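Local coordinates for peptide ABC transporter, peptide-binding protein (Thermus thermophilus, PDB 2D5W) that binds oligopeptides, here holding a pentapeptide, and probably delivers them to an ABC transporter for uptake, at residues A[310-315]-A[321-326]; A[353-358]-A[477-482]; A[489-494]-A[500-505]; A[506-511]-A[539-544]. One frame throughout, in Å; residues are numbered along the deposited sequence.

Contact 1. Residues A[310-315]-A[321-326]; sequences KFENCQ and GLNDKR
No hydrogen bond crosses between Lys310 and Glu312 on one side and Leu322 and Asn323 on the other, although much of what meets there is polar. The backbones come close, with Lys310 CA and Asn323 CA 4.7 Å apart, yet the touching is done by methylenes. Lys310 lays its CG 3.7 Å from Leu322 O, and the rest of its chain then bends twice, at chi3 and chi4, carrying NZ away from Leu322 to Pro543 O and Ile308 O. On the outer side, Glu312 and Asn323 cross at about a right angle. The amide nitrogen ND2 of Asn323 rests 3.8 Å from CG of Glu312, against the aliphatic part of the chain, and the carboxylate and amide planes are turned 40° from each other. Asn323 reaches this place because chi1 of 54° sets its CG between the backbone N and the carbonyl carbon.

Each side is folded by its own turn. Phe311 to Cys314 forms a type I turn, as does Gly321 to Asp324, and Gly321, with positive phi, is the C' residue of a Schellman motif. Asp324 then N-caps helix 325-333, its side chain accepting from Arg326 N. The contact thus brackets helix 315-320, joining the loop that follows strand 293-308 to the start of helix 325-333, with Cys314, at the N-cap of helix 315-320, disulfide-bonded to Cys458.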
# COMPACT_ATOMS: atom_id res chain seq x y z
N LYS A 310 0.26 -11.82 -16.83
CA LYS A 310 0.60 -13.17 -17.27
C LYS A 310 -0.65 -14.04 -17.44
O LYS A 310 -0.55 -15.27 -17.51
CB LYS A 310 1.56 -13.82 -16.26
CG LYS A 310 2.88 -13.07 -16.12
CD LYS A 310 3.73 -13.62 -14.98
CE LYS A 310 3.09 -13.38 -13.61
NZ LYS A 310 2.95 -11.93 -13.29
N PHE A 311 -1.81 -13.41 -17.50
CA PHE A 311 -3.06 -14.15 -17.68
C PHE A 311 -3.21 -14.63 -19.11
O PHE A 311 -3.40 -13.84 -20.03
CB PHE A 311 -4.27 -13.28 -17.30
CG PHE A 311 -4.39 -13.02 -15.83
CD1 PHE A 311 -3.86 -11.86 -15.27
CD2 PHE A 311 -5.01 -13.94 -15.00
CE1 PHE A 311 -3.96 -11.63 -13.90
CE2 PHE A 311 -5.12 -13.72 -13.64
CZ PHE A 311 -4.59 -12.56 -13.08
N GLU A 312 -3.15 -15.95 -19.27
CA GLU A 312 -3.24 -16.58 -20.58
C GLU A 312 -4.58 -16.42 -21.30
O GLU A 312 -4.66 -16.66 -22.51
CB GLU A 312 -2.87 -18.06 -20.46
CG GLU A 312 -1.39 -18.27 -20.17
CD GLU A 312 -1.08 -19.65 -19.62
OE1 GLU A 312 -1.52 -20.65 -20.21
OE2 GLU A 312 -0.38 -19.73 -18.58
N ASN A 313 -5.62 -16.01 -20.58
CA ASN A 313 -6.92 -15.82 -21.22
C ASN A 313 -6.96 -14.52 -22.02
O ASN A 313 -7.90 -14.29 -22.78
CB ASN A 313 -8.05 -15.84 -20.18
CG ASN A 313 -7.84 -14.83 -19.08
OD1 ASN A 313 -6.94 -14.97 -18.25
ND2 ASN A 313 -8.68 -13.80 -19.06
N CYS A 314 -5.94 -13.68 -21.84
CA CYS A 314 -5.84 -12.43 -22.61
C CYS A 314 -4.89 -12.78 -23.74
O CYS A 314 -3.69 -12.96 -23.53
CB CYS A 314 -5.24 -11.30 -21.76
SG CYS A 314 -6.26 -10.87 -20.31
N GLN A 315 -5.42 -12.88 -24.95
CA GLN A 315 -4.59 -13.27 -26.09
C GLN A 315 -3.36 -12.39 -26.29
O GLN A 315 -2.33 -12.87 -26.76
CB GLN A 315 -5.42 -13.33 -27.37
CG GLN A 315 -4.73 -14.06 -28.52
CD GLN A 315 -4.19 -15.43 -28.13
OE1 GLN A 315 -4.90 -16.25 -27.54
NE2 GLN A 315 -2.93 -15.69 -28.46
N GLY A 321 3.94 -13.37 -25.34
CA GLY A 321 4.66 -14.39 -24.59
C GLY A 321 5.03 -13.95 -23.18
O GLY A 321 6.02 -14.43 -22.61
N LEU A 322 4.24 -13.06 -22.60
CA LEU A 322 4.53 -12.56 -21.26
C LEU A 322 4.43 -13.64 -20.19
O LEU A 322 4.97 -13.48 -19.09
CB LEU A 322 3.59 -11.40 -20.91
CG LEU A 322 3.68 -10.21 -21.87
CD1 LEU A 322 2.78 -9.08 -21.38
CD2 LEU A 322 5.12 -9.72 -21.94
N ASN A 323 3.77 -14.75 -20.52
CA ASN A 323 3.61 -15.86 -19.60
C ASN A 323 4.85 -16.76 -19.55
O ASN A 323 4.94 -17.66 -18.71
CB ASN A 323 2.38 -16.68 -19.99
CG ASN A 323 2.40 -17.12 -21.44
OD1 ASN A 323 2.66 -16.32 -22.34
ND2 ASN A 323 2.12 -18.39 -21.68
N ASP A 324 5.81 -16.51 -20.43
CA ASP A 324 7.05 -17.30 -20.49
C ASP A 324 8.14 -16.52 -19.75
O ASP A 324 8.40 -15.36 -20.07
CB ASP A 324 7.46 -17.53 -21.95
CG ASP A 324 8.51 -18.61 -22.10
OD1 ASP A 324 9.61 -18.48 -21.53
OD2 ASP A 324 8.23 -19.60 -22.81
N LYS A 325 8.79 -17.15 -18.78
CA LYS A 325 9.83 -16.45 -18.02
C LYS A 325 10.94 -15.90 -18.91
O LYS A 325 11.55 -14.89 -18.57
CB LYS A 325 10.43 -17.36 -16.94
CG LYS A 325 11.34 -18.47 -17.44
CD LYS A 325 11.98 -19.21 -16.27
CE LYS A 325 12.86 -20.35 -16.74
NZ LYS A 325 13.45 -21.10 -15.60
N ARG A 326 11.21 -16.56 -20.03
CA ARG A 326 12.27 -16.09 -20.93
C ARG A 326 11.98 -14.68 -21.44
O ARG A 326 12.89 -13.88 -21.62
CB ARG A 326 12.44 -17.05 -22.10
CG ARG A 326 13.05 -18.40 -21.72
CD ARG A 326 13.06 -19.36 -22.90
NE ARG A 326 11.71 -19.73 -23.30
CZ ARG A 326 11.41 -20.40 -24.41
NH1 ARG A 326 10.15 -20.69 -24.68
NH2 ARG A 326 12.37 -20.78 -25.24

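Contact 2. Residues A[353-358]-A[477-482]; sequences HTWIAP and SLFQYK
The two backbones stay well apart, Trp355 CA and Leu478 CA being the nearest pair at 9.1 Å, and neither segment is regular helix or strand, so the side chains span the distance. Trp355 and Phe479 both point across it and slide past each other in opposite directions. Phe479 presents its CD1-CE1 edge to the indole face in an edge-to-face pair: its centroid is 5.4 Å from that of the five-membered ring, with the planes at 60°. CE1 also reaches Trp355 CB at 3.9 Å, while CD1 lies over the face near CD2. In Trp355, chi1 of 84° sets CG between the backbone N and the carbonyl carbon, turning one indole face to Phe479; the opposite face is covered by CG1 of its own neighbour, Ile356. Trp538 packs against both rings, and Leu478, the residue just before Phe479, packs against the bound peptide. An alanine in place of Phe479 would probably open a gap over the indole face and leave Trp355 without its edge-on aromatic partner. Since nothing polar passes between the segments, this buried junction of two loops depends on ring packing, with the indole NE1 satisfied by a hydrogen bond to Glu474 OE2.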
# COMPACT_ATOMS: atom_id res chain seq x y z
N HIS A 353 16.55 -6.59 -6.74
CA HIS A 353 16.57 -7.88 -7.43
C HIS A 353 15.53 -8.84 -6.84
O HIS A 353 15.35 -9.95 -7.33
CB HIS A 353 17.96 -8.50 -7.31
CG HIS A 353 19.05 -7.62 -7.81
ND1 HIS A 353 19.23 -7.35 -9.15
CD2 HIS A 353 19.99 -6.90 -7.16
CE1 HIS A 353 20.24 -6.50 -9.30
NE2 HIS A 353 20.72 -6.21 -8.10
N THR A 354 14.87 -8.38 -5.78
CA THR A 354 13.84 -9.15 -5.09
C THR A 354 12.74 -8.16 -4.68
O THR A 354 12.90 -6.95 -4.88
CB THR A 354 14.43 -9.87 -3.87
OG1 THR A 354 13.41 -10.62 -3.20
CG2 THR A 354 15.06 -8.88 -2.90
N TRP A 355 11.63 -8.64 -4.12
CA TRP A 355 10.52 -7.76 -3.74
C TRP A 355 10.55 -7.27 -2.30
O TRP A 355 9.79 -6.37 -1.94
CB TRP A 355 9.17 -8.44 -4.03
CG TRP A 355 8.69 -9.37 -2.94
CD1 TRP A 355 7.88 -9.05 -1.88
CD2 TRP A 355 9.00 -10.76 -2.79
NE1 TRP A 355 7.69 -10.15 -1.08
CE2 TRP A 355 8.37 -11.21 -1.62
CE3 TRP A 355 9.77 -11.67 -3.54
CZ2 TRP A 355 8.47 -12.53 -1.17
CZ3 TRP A 355 9.87 -12.98 -3.09
CH2 TRP A 355 9.23 -13.40 -1.91
N ILE A 356 11.41 -7.87 -1.47
CA ILE A 356 11.51 -7.49 -0.07
C ILE A 356 12.66 -6.51 0.12
O ILE A 356 13.81 -6.81 -0.20
CB ILE A 356 11.75 -8.74 0.82
CG1 ILE A 356 10.58 -9.71 0.67
CG2 ILE A 356 11.93 -8.33 2.27
CD1 ILE A 356 10.72 -11.00 1.46
N ALA A 357 12.36 -5.32 0.65
CA ALA A 357 13.37 -4.29 0.86
C ALA A 357 14.35 -4.63 1.97
O ALA A 357 14.01 -5.34 2.92
CB ALA A 357 12.68 -2.95 1.16
N PRO A 358 15.59 -4.12 1.86
CA PRO A 358 16.64 -4.37 2.86
C PRO A 358 16.27 -4.03 4.30
O PRO A 358 16.81 -4.63 5.23
CB PRO A 358 17.80 -3.52 2.35
CG PRO A 358 17.63 -3.61 0.86
CD PRO A 358 16.14 -3.41 0.69
N SER A 477 2.46 -12.81 -0.04
CA SER A 477 1.15 -12.91 -0.67
C SER A 477 1.01 -12.16 -1.99
O SER A 477 0.13 -12.47 -2.79
CB SER A 477 0.04 -12.47 0.30
OG SER A 477 0.17 -11.11 0.65
N LEU A 478 1.88 -11.18 -2.24
CA LEU A 478 1.84 -10.45 -3.50
C LEU A 478 2.11 -11.41 -4.66
O LEU A 478 1.74 -11.14 -5.80
CB LEU A 478 2.90 -9.35 -3.54
CG LEU A 478 2.64 -8.06 -2.75
CD1 LEU A 478 3.84 -7.14 -2.88
CD2 LEU A 478 1.39 -7.38 -3.30
N PHE A 479 2.77 -12.52 -4.36
CA PHE A 479 3.12 -13.48 -5.39
C PHE A 479 2.66 -14.91 -5.17
O PHE A 479 3.09 -15.82 -5.88
CB PHE A 479 4.63 -13.43 -5.62
CG PHE A 479 5.09 -12.09 -6.11
CD1 PHE A 479 5.69 -11.18 -5.24
CD2 PHE A 479 4.82 -11.70 -7.41
CE1 PHE A 479 6.01 -9.90 -5.68
CE2 PHE A 479 5.14 -10.42 -7.85
CZ PHE A 479 5.73 -9.52 -6.98
N GLN A 480 1.77 -15.12 -4.20
CA GLN A 480 1.25 -16.45 -3.96
C GLN A 480 0.04 -16.67 -4.85
O GLN A 480 -0.73 -15.75 -5.12
CB GLN A 480 0.76 -16.61 -2.52
CG GLN A 480 1.81 -16.61 -1.46
CD GLN A 480 1.20 -16.74 -0.09
OE1 GLN A 480 0.24 -16.03 0.23
NE2 GLN A 480 1.74 -17.63 0.73
N TYR A 481 -0.13 -17.90 -5.32
CA TYR A 481 -1.31 -18.22 -6.09
C TYR A 481 -2.34 -18.59 -5.02
O TYR A 481 -3.48 -18.13 -5.05
CB TYR A 481 -1.07 -19.41 -7.02
CG TYR A 481 -2.36 -20.03 -7.51
CD1 TYR A 481 -3.19 -19.34 -8.41
CD2 TYR A 481 -2.78 -21.28 -7.05
CE1 TYR A 481 -4.41 -19.89 -8.83
CE2 TYR A 481 -3.99 -21.83 -7.46
CZ TYR A 481 -4.79 -21.14 -8.35
OH TYR A 481 -5.99 -21.68 -8.76
N LYS A 482 -1.91 -19.40 -4.06
CA LYS A 482 -2.77 -19.83 -2.98
C LYS A 482 -1.99 -20.01 -1.68
O LYS A 482 -0.85 -20.48 -1.70
CB LYS A 482 -3.44 -21.16 -3.34
CG LYS A 482 -4.33 -21.74 -2.26
CD LYS A 482 -4.79 -23.15 -2.61
CE LYS A 482 -5.56 -23.19 -3.92
NZ LYS A 482 -5.97 -24.57 -4.28

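Contact 3. Residues A[489-494]-A[500-505]; sequences IMVPTK and GQNIGG
Met490 O receives the one hydrogen bond between the segments, from Asn502 N at 3.0 Å, with an N-H...O angle of 163° and the donor tilted 23° from the carbonyl plane. The same oxygen has Gly500 CA 3.2 Å away in a CA-H...O contact, an approach that a side chain at Gly500 would block. Beside this bond Val491 and Asn502 pack obliquely: CG2 of the valine lies 3.6 Å from Asn502 ND2, alongside the amide, while its other methyl, CG1, faces Gly505 CA at 3.8 Å. Pro492 puts CD 3.5 Å from Asn502 O. A step outward, the amide of Asn502, extended from the backbone with CG opposite N (chi1 -176°), gives ND2 to both Gln480 O and Trp506 O, which fixes its rotation. Its backbone is shaped by an inverse gamma turn centred on Asn502 and by the type I turn Asn502 to Gly505. Phe311 packs on Val491 from outside the pair. Replacing Val491 with a serine would probably cost the methyl cover along the Asn502 amide and open a gap beside Gly505 and Phe311. One hydrogen bond, a CA-H...O contact and carbons laid against backbone and amide polar atoms thus hold this buried loop together, and neighbouring Gln501 uses its own amide to hydrogen-bond the backbone of the bound peptide.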
# COMPACT_ATOMS: atom_id res chain seq x y z
N ILE A 489 -7.10 -18.26 -2.39
CA ILE A 489 -6.46 -17.90 -3.65
C ILE A 489 -6.22 -16.39 -3.63
O ILE A 489 -7.13 -15.61 -3.33
CB ILE A 489 -7.33 -18.30 -4.85
CG1 ILE A 489 -7.41 -19.83 -4.92
CG2 ILE A 489 -6.75 -17.74 -6.14
CD1 ILE A 489 -8.25 -20.37 -6.05
N MET A 490 -5.00 -15.99 -3.96
CA MET A 490 -4.61 -14.58 -3.90
C MET A 490 -4.57 -13.83 -5.23
O MET A 490 -4.14 -12.68 -5.27
CB MET A 490 -3.25 -14.47 -3.21
CG MET A 490 -3.07 -15.40 -1.99
SD MET A 490 -4.24 -15.17 -0.63
CE MET A 490 -3.66 -13.62 0.04
N VAL A 491 -5.00 -14.48 -6.31
CA VAL A 491 -5.02 -13.86 -7.64
C VAL A 491 -6.45 -13.38 -7.88
O VAL A 491 -7.37 -14.20 -7.94
CB VAL A 491 -4.63 -14.87 -8.74
CG1 VAL A 491 -4.75 -14.22 -10.11
CG2 VAL A 491 -3.20 -15.35 -8.50
N PRO A 492 -6.66 -12.07 -8.02
CA PRO A 492 -8.02 -11.58 -8.24
C PRO A 492 -8.61 -11.86 -9.62
O PRO A 492 -8.10 -11.39 -10.63
CB PRO A 492 -7.90 -10.08 -7.95
CG PRO A 492 -6.50 -9.77 -8.39
CD PRO A 492 -5.70 -10.95 -7.89
N THR A 493 -9.68 -12.64 -9.64
CA THR A 493 -10.38 -12.98 -10.87
C THR A 493 -11.85 -13.15 -10.51
O THR A 493 -12.22 -13.19 -9.34
CB THR A 493 -9.91 -14.32 -11.48
OG1 THR A 493 -10.35 -15.41 -10.65
CG2 THR A 493 -8.39 -14.36 -11.60
N LYS A 494 -12.69 -13.25 -11.53
CA LYS A 494 -14.11 -13.44 -11.31
C LYS A 494 -14.33 -14.72 -10.49
O LYS A 494 -15.22 -14.78 -9.64
CB LYS A 494 -14.83 -13.55 -12.65
CG LYS A 494 -16.32 -13.81 -12.56
CD LYS A 494 -16.95 -13.87 -13.95
CE LYS A 494 -16.32 -14.96 -14.80
NZ LYS A 494 -16.89 -15.00 -16.18
N GLY A 500 -7.50 -10.71 -3.33
CA GLY A 500 -6.06 -10.83 -3.43
C GLY A 500 -5.32 -9.72 -4.16
O GLY A 500 -5.93 -8.86 -4.81
N GLN A 501 -4.00 -9.76 -4.06
CA GLN A 501 -3.14 -8.75 -4.67
C GLN A 501 -2.09 -9.28 -5.65
O GLN A 501 -1.18 -8.54 -6.02
CB GLN A 501 -2.44 -7.93 -3.58
CG GLN A 501 -3.40 -7.11 -2.72
CD GLN A 501 -2.66 -6.31 -1.66
OE1 GLN A 501 -2.15 -6.87 -0.70
NE2 GLN A 501 -2.61 -5.00 -1.84
N ASN A 502 -2.18 -10.54 -6.04
CA ASN A 502 -1.26 -11.11 -7.03
C ASN A 502 -1.91 -10.67 -8.34
O ASN A 502 -2.50 -11.47 -9.07
CB ASN A 502 -1.23 -12.64 -6.92
CG ASN A 502 -0.22 -13.28 -7.86
OD1 ASN A 502 0.20 -12.69 -8.86
ND2 ASN A 502 0.16 -14.52 -7.55
N ILE A 503 -1.77 -9.38 -8.63
CA ILE A 503 -2.40 -8.75 -9.78
C ILE A 503 -1.93 -9.19 -11.16
O ILE A 503 -2.65 -9.02 -12.13
CB ILE A 503 -2.31 -7.21 -9.66
CG1 ILE A 503 -0.85 -6.75 -9.60
CG2 ILE A 503 -3.05 -6.74 -8.40
CD1 ILE A 503 -0.09 -6.88 -10.88
N GLY A 504 -0.72 -9.75 -11.22
CA GLY A 504 -0.16 -10.22 -12.48
C GLY A 504 -0.45 -11.68 -12.79
O GLY A 504 -0.07 -12.17 -13.85
N GLY A 505 -1.10 -12.38 -11.86
CA GLY A 505 -1.47 -13.77 -12.07
C GLY A 505 -0.40 -14.84 -12.08
O GLY A 505 -0.48 -15.79 -12.85

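Contact 4. Residues A[506-511]-A[539-544]; sequences WRNDEF and AEELPA
Pro543 CB presses on the face of Trp506, 3.3 Å from CG, and this CH-pi contact is the tight part: the carbon stands 3.5 Å from the centroid of the five-membered ring, 17° off its normal. On the opposite face lies Asn508 CB of the indole's own segment, so the ring is sandwiched. With chi1 at -170°, CG trans to the backbone N, Trp506 swings its indole across to the proline. The six-membered end is met by Glu541, whose CB is 3.6 Å from Trp506 CZ2.

Two helix ends come together here. Asn508 is the N-cap of helix 509-518, its OD1 accepting from Phe511 N at 2.9 Å, and helix 524-541 finishes at Glu541, followed by Leu542 with positive phi.

The polar side is looser. Asn508 ND2 gives Glu541 OE2 a weak hydrogen bond of 3.0 Å, bent to 126°, with the amide and carboxylate planes nearly perpendicular. Water 1 reinforces the link by donating both to Glu541 OE2 and to Arg507 O, each at 2.8 Å. Arg507, more exposed, turns from Glu541 to form a salt bridge from NE to the syn lone pair of Asp509 OD1.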
# COMPACT_ATOMS: atom_id res chain seq x y z
N TRP A 506 0.60 -14.72 -11.21
CA TRP A 506 1.67 -15.71 -11.16
C TRP A 506 1.29 -16.90 -10.30
O TRP A 506 0.56 -16.78 -9.32
CB TRP A 506 2.94 -15.08 -10.57
CG TRP A 506 4.17 -15.95 -10.68
CD1 TRP A 506 4.69 -16.50 -11.82
CD2 TRP A 506 5.09 -16.28 -9.62
NE1 TRP A 506 5.88 -17.14 -11.54
CE2 TRP A 506 6.14 -17.02 -10.20
CE3 TRP A 506 5.12 -16.02 -8.24
CZ2 TRP A 506 7.22 -17.50 -9.45
CZ3 TRP A 506 6.19 -16.50 -7.50
CH2 TRP A 506 7.23 -17.23 -8.10
N ARG A 507 1.79 -18.07 -10.68
CA ARG A 507 1.57 -19.28 -9.91
C ARG A 507 2.82 -20.15 -9.91
O ARG A 507 3.32 -20.54 -10.96
CB ARG A 507 0.39 -20.11 -10.43
CG ARG A 507 0.27 -21.43 -9.67
CD ARG A 507 -0.99 -22.21 -9.98
NE ARG A 507 -1.03 -23.45 -9.21
CZ ARG A 507 -2.07 -24.27 -9.16
NH1 ARG A 507 -2.01 -25.38 -8.43
NH2 ARG A 507 -3.17 -23.99 -9.84
N ASN A 508 3.33 -20.43 -8.72
CA ASN A 508 4.49 -21.29 -8.55
C ASN A 508 4.19 -22.04 -7.26
O ASN A 508 4.22 -21.47 -6.17
CB ASN A 508 5.78 -20.48 -8.42
CG ASN A 508 7.01 -21.37 -8.34
OD1 ASN A 508 7.27 -22.00 -7.32
ND2 ASN A 508 7.76 -21.43 -9.43
N ASP A 509 3.87 -23.32 -7.39
CA ASP A 509 3.50 -24.13 -6.23
C ASP A 509 4.58 -24.24 -5.17
O ASP A 509 4.26 -24.28 -3.98
CB ASP A 509 3.04 -25.52 -6.68
CG ASP A 509 1.74 -25.46 -7.47
OD1 ASP A 509 1.04 -24.43 -7.41
OD2 ASP A 509 1.42 -26.45 -8.16
N GLU A 510 5.84 -24.28 -5.57
CA GLU A 510 6.92 -24.37 -4.60
C GLU A 510 7.01 -23.07 -3.81
O GLU A 510 7.22 -23.08 -2.60
CB GLU A 510 8.25 -24.68 -5.29
CG GLU A 510 9.41 -24.87 -4.32
CD GLU A 510 10.65 -25.43 -5.00
OE1 GLU A 510 11.12 -24.84 -5.99
OE2 GLU A 510 11.15 -26.48 -4.54
N PHE A 511 6.83 -21.95 -4.50
CA PHE A 511 6.86 -20.64 -3.85
C PHE A 511 5.73 -20.59 -2.81
O PHE A 511 5.92 -20.13 -1.69
CB PHE A 511 6.65 -19.54 -4.89
CG PHE A 511 6.68 -18.15 -4.31
CD1 PHE A 511 7.87 -17.43 -4.22
CD2 PHE A 511 5.50 -17.55 -3.86
CE1 PHE A 511 7.89 -16.14 -3.68
CE2 PHE A 511 5.51 -16.27 -3.32
CZ PHE A 511 6.71 -15.56 -3.24
N ALA A 539 13.25 -14.84 -8.20
CA ALA A 539 14.20 -14.20 -9.10
C ALA A 539 14.42 -14.96 -10.40
O ALA A 539 14.68 -14.36 -11.44
CB ALA A 539 15.54 -13.99 -8.38
N GLU A 540 14.32 -16.28 -10.36
CA GLU A 540 14.50 -17.06 -11.58
C GLU A 540 13.31 -16.87 -12.52
O GLU A 540 13.48 -16.82 -13.74
CB GLU A 540 14.65 -18.55 -11.26
CG GLU A 540 14.59 -19.45 -12.50
CD GLU A 540 15.64 -19.09 -13.55
OE1 GLU A 540 15.45 -19.47 -14.73
OE2 GLU A 540 16.65 -18.44 -13.21
N GLU A 541 12.12 -16.74 -11.95
CA GLU A 541 10.89 -16.61 -12.73
C GLU A 541 10.47 -15.18 -13.08
O GLU A 541 9.72 -14.97 -14.04
CB GLU A 541 9.75 -17.30 -11.97
CG GLU A 541 10.05 -18.75 -11.61
CD GLU A 541 9.44 -19.73 -12.58
OE1 GLU A 541 9.66 -19.59 -13.80
OE2 GLU A 541 8.73 -20.65 -12.12
N LEU A 542 10.93 -14.20 -12.31
CA LEU A 542 10.58 -12.79 -12.54
C LEU A 542 9.10 -12.53 -12.81
O LEU A 542 8.73 -12.01 -13.87
CB LEU A 542 11.42 -12.22 -13.69
CG LEU A 542 12.92 -12.09 -13.48
CD1 LEU A 542 13.55 -11.57 -14.76
CD2 LEU A 542 13.22 -11.16 -12.31
N PRO A 543 8.22 -12.89 -11.86
CA PRO A 543 6.79 -12.64 -12.08
C PRO A 543 6.52 -11.14 -12.25
O PRO A 543 5.53 -10.74 -12.86
CB PRO A 543 6.13 -13.24 -10.84
CG PRO A 543 7.21 -13.18 -9.80
CD PRO A 543 8.45 -13.54 -10.57
N ALA A 544 7.41 -10.33 -11.70
CA ALA A 544 7.35 -8.88 -11.82
C ALA A 544 8.81 -8.47 -12.00
O ALA A 544 9.71 -9.22 -11.62
CB ALA A 544 6.77 -8.23 -10.57
O HOH W 1 5.94 -20.82 -11.85

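Along the chain contact 1 closes first; the first segment of contact 2 follows, and its second, 477-482, lies in the long loop between strand 463-469 and helix 509-518 that also holds contact 3 and leads into contact 4. Contacts 2 and 4 are closest, their centres 9 Å apart, and share packing through Phe479, Trp506, Trp355 and Phe511. Contacts 1 and 2 are farthest, 19 Å between centres, without touching. Lys310 joins contact 1 to both contact 3, through Gly504 O, and contact 4, through Pro543 O, while Gln480 O links contact 2 to Asn502. The contacts thus join into a connected patch of loops, of which Leu478 and Gln501 touch the bound peptide.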